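Local coordinates for protein serine protease inhibitor 1 (Coprinopsis cinerea, PDB 3VWC) that probably inhibits serine-type endopeptidases, folding as a beta-trefoil of the I66 peptidase inhibitor family, at residues V18-A23 and Y58-P63; M79-W84 and V99-T104; V110-E115 and P136-F141. All blocks are in the same frame, centred on the assembly; numbering follows the deposited sequence. Where two conformers were deposited one is given.

Contact 1 (V18-A23 and Y58-P63); sequences VGRPLA and YCKGAP
The guanidinium of R20 lies with one face against K60 CB, which sits 3.6 Å from R20 NH1, while the C59 carbonyl comes in at its edge. Water 1 lies in the plane at the edge as well, accepting from R20 NH1 and donating to K60 O. The methyl of A62 approaches obliquely, its CB 3.8 Å from R20 NH1. The direct bond, R20 NH1 to C59 O, is 2.9 Å long and somewhat bent, with 145° at the hydrogen. C59 O also takes the turn-closing N-H of A62, at 3.3 Å, and the two donors reach it from opposite faces of the carbonyl plane. R20 gets there by bending at chi3 (68°), which swings its tip across toward the hairpin, and its CD packs on C59 SG at 3.8 Å. C59 SG rests 3.6 Å from the CA of G19, whose own backbone angles call for glycine.

K60 runs the other way. Its extended chain passes the base of R20 and ends with NZ hydrogen-bonded to both R20 O and P21 O, each 3.0 Å away. The ammonium stands well above both carbonyl planes, 62° out of that of R20. C59 to A62 form a type I' turn, the two-residue connection between strands 54-59 and 62-67.

The exchange is reciprocal: arginine grips the carbonyl at the start of the hairpin turn, and lysine from within that turn grips two carbonyls of the 18-23 segment. Across this contact both cations meet backbone carbonyls; the main charge partner of R20 is E24, in a salt bridge through NH2. That pair probably offsets the charge of R20 beside K60, while the three hydrogen bonds hold the turn against the loop after strand 18-19.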
loop_
_atom_site.group_PDB
_atom_site.type_symbol
_atom_site.label_atom_id
_atom_site.label_comp_id
_atom_site.label_asym_id
_atom_site.label_seq_id
_atom_site.Cartn_x
_atom_site.Cartn_y
_atom_site.Cartn_z
ATOM N N VAL A 18 -6.041 4.075 -2.629
ATOM C CA VAL A 18 -4.620 4.115 -2.914
ATOM C C VAL A 18 -4.326 3.441 -4.272
ATOM O O VAL A 18 -4.905 2.389 -4.571
ATOM C CB VAL A 18 -3.935 3.345 -1.766
ATOM C CG1 VAL A 18 -2.442 3.209 -1.997
ATOM C CG2 VAL A 18 -4.255 4.039 -0.434
ATOM N N GLY A 19 -3.492 4.061 -5.107
ATOM C CA GLY A 19 -3.132 3.402 -6.361
ATOM C C GLY A 19 -2.595 4.425 -7.343
ATOM O O GLY A 19 -1.847 5.333 -6.954
ATOM N N ARG A 20 -2.941 4.266 -8.625
ATOM C CA ARG A 20 -2.353 5.068 -9.675
ATOM C C ARG A 20 -3.453 5.821 -10.384
ATOM O O ARG A 20 -4.532 5.280 -10.625
ATOM C CB ARG A 20 -1.537 4.168 -10.611
ATOM C CG ARG A 20 -0.240 3.658 -10.007
ATOM C CD ARG A 20 0.351 2.444 -10.746
ATOM N NE ARG A 20 0.814 2.838 -12.096
ATOM C CZ ARG A 20 1.261 1.977 -13.010
ATOM N NH1 ARG A 20 1.297 0.672 -12.773
ATOM N NH2 ARG A 20 1.639 2.433 -14.207
ATOM N N PRO A 21 -3.168 7.086 -10.758
ATOM C CA PRO A 21 -4.199 7.923 -11.395
ATOM C C PRO A 21 -4.361 7.587 -12.880
ATOM O O PRO A 21 -3.591 6.790 -13.409
ATOM C CB PRO A 21 -3.604 9.333 -11.268
ATOM C CG PRO A 21 -2.154 9.128 -11.335
ATOM C CD PRO A 21 -1.916 7.821 -10.536
ATOM N N LEU A 22 -5.362 8.206 -13.530
ATOM C CA LEU A 22 -5.666 7.926 -14.944
ATOM C C LEU A 22 -4.539 8.425 -15.859
ATOM O O LEU A 22 -4.158 7.731 -16.794
ATOM C CB LEU A 22 -7.012 8.560 -15.351
ATOM C CG LEU A 22 -7.597 8.100 -16.701
ATOM C CD1 LEU A 22 -8.086 6.649 -16.626
ATOM C CD2 LEU A 22 -8.717 9.035 -17.190
ATOM N N ALA A 23 -3.938 9.565 -15.535
ATOM C CA ALA A 23 -2.872 10.113 -16.388
ATOM C C ALA A 23 -1.494 9.789 -15.846
ATOM O O ALA A 23 -1.125 10.272 -14.779
ATOM C CB ALA A 23 -3.012 11.618 -16.541
ATOM N N TYR A 58 0.315 -5.887 -6.630
ATOM C CA TYR A 58 0.330 -5.317 -7.980
ATOM C C TYR A 58 -0.726 -4.226 -8.129
ATOM O O TYR A 58 -1.887 -4.437 -7.815
ATOM C CB TYR A 58 0.147 -6.392 -9.071
ATOM C CG TYR A 58 1.303 -7.361 -9.261
ATOM C CD1 TYR A 58 2.328 -7.123 -10.199
ATOM C CD2 TYR A 58 1.402 -8.485 -8.464
ATOM C CE1 TYR A 58 3.378 -8.028 -10.366
ATOM C CE2 TYR A 58 2.430 -9.399 -8.634
ATOM C CZ TYR A 58 3.426 -9.158 -9.578
ATOM O OH TYR A 58 4.505 -10.039 -9.687
ATOM N N CYS A 59 -0.295 -3.089 -8.696
ATOM C CA CYS A 59 -1.179 -1.978 -9.028
ATOM C C CYS A 59 -1.028 -1.621 -10.498
ATOM O O CYS A 59 0.036 -1.205 -10.967
ATOM C CB CYS A 59 -0.884 -0.756 -8.151
ATOM S SG CYS A 59 -2.006 0.646 -8.420
ATOM N N LYS A 60 -2.167 -1.672 -11.161
ATOM C CA LYS A 60 -2.219 -1.604 -12.620
ATOM C C LYS A 60 -1.141 -2.478 -13.274
ATOM O O LYS A 60 -0.507 -2.102 -14.265
ATOM C CB LYS A 60 -2.165 -0.145 -13.082
ATOM C CG LYS A 60 -3.433 0.572 -12.674
ATOM C CD LYS A 60 -3.473 2.017 -13.162
ATOM C CE LYS A 60 -4.772 2.716 -12.751
ATOM N NZ LYS A 60 -4.888 4.119 -13.336
ATOM N N GLY A 61 -0.923 -3.653 -12.692
ATOM C CA GLY A 61 -0.173 -4.702 -13.365
ATOM C C GLY A 61 1.290 -4.696 -12.994
ATOM O O GLY A 61 2.065 -5.483 -13.512
ATOM N N ALA A 62 1.715 -3.704 -12.203
ATOM C CA ALA A 62 3.110 -3.610 -11.806
ATOM C C ALA A 62 3.292 -3.850 -10.305
ATOM O O ALA A 62 2.525 -3.275 -9.487
ATOM C CB ALA A 62 3.708 -2.253 -12.187
ATOM N N PRO A 63 4.374 -4.537 -9.925
ATOM C CA PRO A 63 4.534 -4.835 -8.494
ATOM C C PRO A 63 5.079 -3.585 -7.819
ATOM O O PRO A 63 5.829 -2.832 -8.435
ATOM C CB PRO A 63 5.584 -5.966 -8.482
ATOM C CG PRO A 63 6.415 -5.741 -9.736
ATOM C CD PRO A 63 5.376 -5.247 -10.757
HETATM O O HOH W 1 1.953 -0.931 -14.953
#

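Contact 2 (M79-W84 and V99-T104); sequences MEDKKW and VVNAST
The end of the N101 amide stands over one face of the W84 indole, offset toward the rim, with the amide plane almost perpendicular to the ring, at 87°. N101 CB is 3.6 Å from W84 CZ3, on the six-membered ring. V99 reaches the same indole obliquely, its CG1 3.7 Å from W84 CE3; CG1 sits anti to the backbone N (chi1 -177°), which carries this methyl to the ring.

Farther out, the contact turns polar. S103 OG donates to D81 OD1 in an unusually short bond, modelled at 2.5 Å, arriving from above the carboxylate plane, and the methyl T104 CG2 sits beside D81 OD2 at 3.8 Å. Between these ends the backbone bond from A102 N to K83 O, 2.9 Å, is nearly straight at 174°. Water 2 donates to K83 O and to S103 OG, tying residues 102-104 to the opposing loop.

W84 and N101 form an antiparallel non-hydrogen-bonded pair, where strand 84-88 starts beside the end of strand 96-101. W84 also shares a backbone bond with Y55 of strand 54-59; its NE1 bonds V64 O, and the indole packs against P66 of strand 62-67 and L57 of strand 54-59.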
loop_
_atom_site.group_PDB
_atom_site.type_symbol
_atom_site.label_atom_id
_atom_site.label_comp_id
_atom_site.label_asym_id
_atom_site.label_seq_id
_atom_site.Cartn_x
_atom_site.Cartn_y
_atom_site.Cartn_z
ATOM N N MET A 79 13.718 -2.914 -9.598
ATOM C CA MET A 79 13.552 -2.512 -8.203
ATOM C C MET A 79 13.630 -3.695 -7.240
ATOM O O MET A 79 13.050 -4.762 -7.466
ATOM C CB MET A 79 12.238 -1.744 -8.004
ATOM C CG MET A 79 12.143 -0.483 -8.882
ATOM S SD MET A 79 10.752 0.566 -8.413
ATOM C CE MET A 79 11.410 1.265 -6.916
ATOM N N GLU A 80 14.359 -3.470 -6.162
ATOM C CA GLU A 80 14.546 -4.486 -5.156
ATOM C C GLU A 80 13.455 -4.360 -4.103
ATOM O O GLU A 80 12.659 -3.400 -4.096
ATOM C CB GLU A 80 15.926 -4.351 -4.507
ATOM C CG GLU A 80 17.088 -4.814 -5.420
ATOM C CD GLU A 80 16.872 -6.224 -6.033
ATOM O OE1 GLU A 80 16.771 -7.217 -5.269
ATOM O OE2 GLU A 80 16.840 -6.352 -7.284
ATOM N N ASP A 81 13.341 -5.409 -3.303
ATOM C CA ASP A 81 12.472 -5.383 -2.131
ATOM C C ASP A 81 10.986 -5.337 -2.471
ATOM O O ASP A 81 10.238 -4.554 -1.870
ATOM C CB ASP A 81 12.876 -4.243 -1.209
ATOM C CG ASP A 81 14.362 -4.213 -0.931
ATOM O OD1 ASP A 81 14.909 -5.196 -0.390
ATOM O OD2 ASP A 81 14.981 -3.165 -1.158
ATOM N N LYS A 82 10.537 -6.283 -3.293
ATOM C CA LYS A 82 9.159 -6.354 -3.702
ATOM C C LYS A 82 8.250 -7.197 -2.807
ATOM O O LYS A 82 7.090 -7.335 -3.079
ATOM C CB LYS A 82 9.047 -6.895 -5.139
ATOM C CG LYS A 82 9.799 -6.061 -6.146
ATOM C CD LYS A 82 9.392 -6.436 -7.561
ATOM C CE LYS A 82 10.252 -5.699 -8.584
ATOM N NZ LYS A 82 10.276 -6.448 -9.870
ATOM N N LYS A 83 8.795 -7.770 -1.741
ATOM C CA LYS A 83 7.990 -8.643 -0.876
ATOM C C LYS A 83 7.497 -7.870 0.356
ATOM O O LYS A 83 8.232 -7.107 0.947
ATOM C CB LYS A 83 8.859 -9.829 -0.384
ATOM C CG LYS A 83 9.021 -10.968 -1.391
ATOM C CD LYS A 83 9.922 -12.077 -0.764
ATOM C CE LYS A 83 10.044 -13.306 -1.658
ATOM N NZ LYS A 83 10.407 -14.564 -0.905
ATOM N N TRP A 84 6.215 -8.054 0.657
ATOM C CA TRP A 84 5.515 -7.351 1.778
ATOM C C TRP A 84 4.850 -8.341 2.736
ATOM O O TRP A 84 4.308 -9.391 2.303
ATOM C CB TRP A 84 4.411 -6.448 1.196
ATOM C CG TRP A 84 4.976 -5.422 0.229
ATOM C CD1 TRP A 84 5.131 -5.579 -1.116
ATOM C CD2 TRP A 84 5.539 -4.148 0.561
ATOM N NE1 TRP A 84 5.720 -4.451 -1.656
ATOM C CE2 TRP A 84 5.979 -3.553 -0.650
ATOM C CE3 TRP A 84 5.690 -3.433 1.770
ATOM C CZ2 TRP A 84 6.601 -2.306 -0.696
ATOM C CZ3 TRP A 84 6.324 -2.156 1.724
ATOM C CH2 TRP A 84 6.730 -1.595 0.472
ATOM N N VAL A 99 1.005 -2.995 6.165
ATOM C CA VAL A 99 1.773 -3.527 5.025
ATOM C C VAL A 99 3.219 -3.150 5.276
ATOM O O VAL A 99 3.566 -1.955 5.217
ATOM C CB VAL A 99 1.289 -2.923 3.672
ATOM C CG1 VAL A 99 2.072 -3.556 2.538
ATOM C CG2 VAL A 99 -0.188 -3.149 3.512
ATOM N N VAL A 100 4.076 -4.143 5.608
ATOM C CA VAL A 100 5.448 -3.885 6.030
ATOM C C VAL A 100 6.444 -4.616 5.125
ATOM O O VAL A 100 6.256 -5.764 4.786
ATOM C CB VAL A 100 5.688 -4.322 7.508
ATOM C CG1 VAL A 100 7.134 -4.059 7.917
ATOM C CG2 VAL A 100 4.800 -3.469 8.407
ATOM N N ASN A 101 7.458 -3.908 4.637
ATOM C CA ASN A 101 8.359 -4.571 3.681
ATOM C C ASN A 101 9.086 -5.735 4.386
ATOM O O ASN A 101 9.683 -5.518 5.446
ATOM C CB ASN A 101 9.372 -3.556 3.105
ATOM C CG ASN A 101 9.989 -4.052 1.837
ATOM O OD1 ASN A 101 9.484 -3.796 0.720
ATOM N ND2 ASN A 101 11.170 -4.628 1.980
ATOM N N ALA A 102 9.166 -6.875 3.705
ATOM C CA ALA A 102 9.798 -8.079 4.273
ATOM C C ALA A 102 11.313 -7.943 4.482
ATOM O O ALA A 102 11.875 -8.562 5.404
ATOM C CB ALA A 102 9.497 -9.280 3.412
ATOM N N SER A 103 11.972 -7.165 3.619
ATOM C CA SER A 103 13.412 -6.990 3.708
ATOM C C SER A 103 13.855 -5.708 4.407
ATOM O O SER A 103 14.777 -5.740 5.238
ATOM C CB SER A 103 14.057 -7.187 2.334
ATOM O OG SER A 103 13.514 -6.262 1.410
ATOM N N THR A 104 13.158 -4.579 4.170
ATOM C CA THR A 104 13.597 -3.319 4.750
ATOM C C THR A 104 12.983 -3.031 6.122
ATOM O O THR A 104 13.459 -2.161 6.847
ATOM C CB THR A 104 13.307 -2.120 3.837
ATOM O OG1 THR A 104 11.880 -1.916 3.783
ATOM C CG2 THR A 104 13.821 -2.364 2.414
HETATM O O HOH W 2 11.046 -7.181 0.257
#

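Contact 3 (V110-E115 and P136-F141); sequences VPADAE and PATELF
T138 meets V110 where two connections of this beta-trefoil come together: the loop after strand 107-109 and the loop, with a 3-10 segment at 137-139, that leads into strand 141-145. P136 lies just before the 3-10 segment, its O taking the N-H of E139, and A137 O next receives L140 N, so the chain coils tightly through 137-139.

On this side T138 carries most of the contact, with V110 as its counterpart. Its O accepts from V110 N at 2.8 Å; the donor lies in the carbonyl plane, and the N-H...O angle is 156°. The side chain lies alongside the next part of the opposing chain, with CB only 3.1 Å from V110 O. CG2, anti to the carbonyl carbon with OG1 placed between the backbone N and the carbonyl carbon (chi1 57°), reaches on to A112 N at 3.6 Å and to A112 CB at 4.0 Å. A112 belongs to the type I turn from P111 to A114, so the threonine methyl packs against the start of that turn.

E139 faces the other way, and its OE2 is held by I126 N. L140 likewise leaves the contact to pack on V96 and T98, beside a backbone bond with K12. At F141 the chain joins the sheet, bonded to F97, and its ring comes back toward the first segment: V110 CG2 sits at the ring edge, near its plane, 3.8 Å from F141 CE2.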
loop_
_atom_site.group_PDB
_atom_site.type_symbol
_atom_site.label_atom_id
_atom_site.label_comp_id
_atom_site.label_asym_id
_atom_site.label_seq_id
_atom_site.Cartn_x
_atom_site.Cartn_y
_atom_site.Cartn_z
ATOM N N VAL A 110 0.478 6.757 5.011
ATOM C CA VAL A 110 -0.147 7.942 4.380
ATOM C C VAL A 110 -0.167 9.013 5.476
ATOM O O VAL A 110 -0.824 8.826 6.515
ATOM C CB VAL A 110 -1.590 7.610 3.936
ATOM C CG1 VAL A 110 -2.358 8.924 3.499
ATOM C CG2 VAL A 110 -1.532 6.661 2.783
ATOM N N PRO A 111 0.594 10.120 5.304
ATOM C CA PRO A 111 0.571 11.144 6.369
ATOM C C PRO A 111 -0.835 11.675 6.638
ATOM O O PRO A 111 -1.689 11.768 5.732
ATOM C CB PRO A 111 1.449 12.271 5.809
ATOM C CG PRO A 111 2.305 11.636 4.736
ATOM C CD PRO A 111 1.480 10.498 4.165
ATOM N N ALA A 112 -1.044 12.126 7.875
ATOM C CA ALA A 112 -2.414 12.513 8.272
ATOM C C ALA A 112 -2.900 13.696 7.500
ATOM O O ALA A 112 -4.116 13.835 7.234
ATOM C CB ALA A 112 -2.508 12.732 9.769
ATOM N N ASP A 113 -1.957 14.528 7.070
ATOM C CA ASP A 113 -2.291 15.725 6.276
ATOM C C ASP A 113 -2.179 15.488 4.748
ATOM O O ASP A 113 -2.032 16.466 3.975
ATOM C CB ASP A 113 -1.440 16.927 6.743
ATOM C CG ASP A 113 0.014 16.809 6.343
ATOM O OD1 ASP A 113 0.694 17.850 6.263
ATOM O OD2 ASP A 113 0.480 15.675 6.200
ATOM N N ALA A 114 -2.087 14.220 4.307
ATOM C CA ALA A 114 -1.867 13.963 2.908
ATOM C C ALA A 114 -2.945 14.643 2.054
ATOM O O ALA A 114 -4.130 14.695 2.424
ATOM C CB ALA A 114 -1.888 12.447 2.637
ATOM N N GLU A 115 -2.521 15.232 0.953
ATOM C CA GLU A 115 -3.446 15.727 -0.050
ATOM C C GLU A 115 -3.769 14.676 -1.134
ATOM O O GLU A 115 -3.008 13.701 -1.376
ATOM C CB GLU A 115 -2.782 16.934 -0.741
ATOM C CG GLU A 115 -2.487 18.086 0.159
ATOM C CD GLU A 115 -1.930 19.279 -0.637
ATOM O OE1 GLU A 115 -2.583 20.325 -0.608
ATOM O OE2 GLU A 115 -0.900 19.156 -1.340
ATOM N N PRO A 136 -1.613 4.215 14.499
ATOM C CA PRO A 136 -2.251 5.400 13.929
ATOM C C PRO A 136 -2.878 5.106 12.559
ATOM O O PRO A 136 -2.393 4.228 11.812
ATOM C CB PRO A 136 -1.087 6.397 13.781
ATOM C CG PRO A 136 0.113 5.467 13.560
ATOM C CD PRO A 136 -0.135 4.276 14.463
ATOM N N ALA A 137 -3.914 5.865 12.186
ATOM C CA ALA A 137 -4.596 5.610 10.938
ATOM C C ALA A 137 -3.691 5.741 9.709
ATOM O O ALA A 137 -4.007 5.151 8.630
ATOM C CB ALA A 137 -5.799 6.591 10.782
ATOM N N THR A 138 -2.629 6.544 9.874
ATOM C CA THR A 138 -1.630 6.752 8.827
ATOM C C THR A 138 -0.978 5.438 8.357
ATOM O O THR A 138 -0.403 5.383 7.265
ATOM C CB THR A 138 -0.532 7.634 9.372
ATOM O OG1 THR A 138 -0.036 6.967 10.542
ATOM C CG2 THR A 138 -1.106 9.027 9.713
ATOM N N GLU A 139 -1.098 4.369 9.141
ATOM C CA GLU A 139 -0.391 3.111 8.851
ATOM C C GLU A 139 -1.359 1.969 8.597
ATOM O O GLU A 139 -0.933 0.843 8.402
ATOM C CB GLU A 139 0.523 2.739 10.045
ATOM C CG GLU A 139 1.517 3.882 10.338
ATOM C CD GLU A 139 2.415 3.595 11.517
ATOM O OE1 GLU A 139 1.976 2.761 12.369
ATOM O OE2 GLU A 139 3.450 4.261 11.661
ATOM N N LEU A 140 -2.658 2.297 8.499
ATOM C CA LEU A 140 -3.717 1.285 8.333
ATOM C C LEU A 140 -4.436 1.419 6.990
ATOM O O LEU A 140 -4.733 2.547 6.538
ATOM C CB LEU A 140 -4.723 1.418 9.494
ATOM C CG LEU A 140 -4.066 1.159 10.879
ATOM C CD1 LEU A 140 -5.170 1.473 11.877
ATOM C CD2 LEU A 140 -3.596 -0.308 11.036
ATOM N N PHE A 141 -4.662 0.287 6.344
ATOM C CA PHE A 141 -5.317 0.233 5.045
ATOM C C PHE A 141 -6.445 -0.783 5.093
ATOM O O PHE A 141 -6.266 -1.868 5.602
ATOM C CB PHE A 141 -4.251 -0.185 4.033
ATOM C CG PHE A 141 -3.170 0.823 3.931
ATOM C CD1 PHE A 141 -2.133 0.836 4.865
ATOM C CD2 PHE A 141 -3.301 1.934 3.109
ATOM C CE1 PHE A 141 -1.171 1.859 4.880
ATOM C CE2 PHE A 141 -2.338 2.910 3.101
ATOM C CZ PHE A 141 -1.307 2.925 4.011
#

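In the fold
The three contacts are spread round one compact beta-trefoil and follow each other along the chain. Contacts 1 and 2 lie about 17 Å apart, centre to centre, and meet where the prolyl P63 CG packs on the aliphatic chain of K82 at CD, 3.8 Å away; both reach the same sheet. Contacts 1 and 3, about 19 Å apart between centres, come close at V18 CG2 and F141 CE2, 4.2 Å apart, a doubtful touch since V18 has two conformers. Contacts 2 and 3 do not touch, their nearest atoms being about 5 Å apart, but W84 and F141 both pack edge-to-face with W108, which links the two.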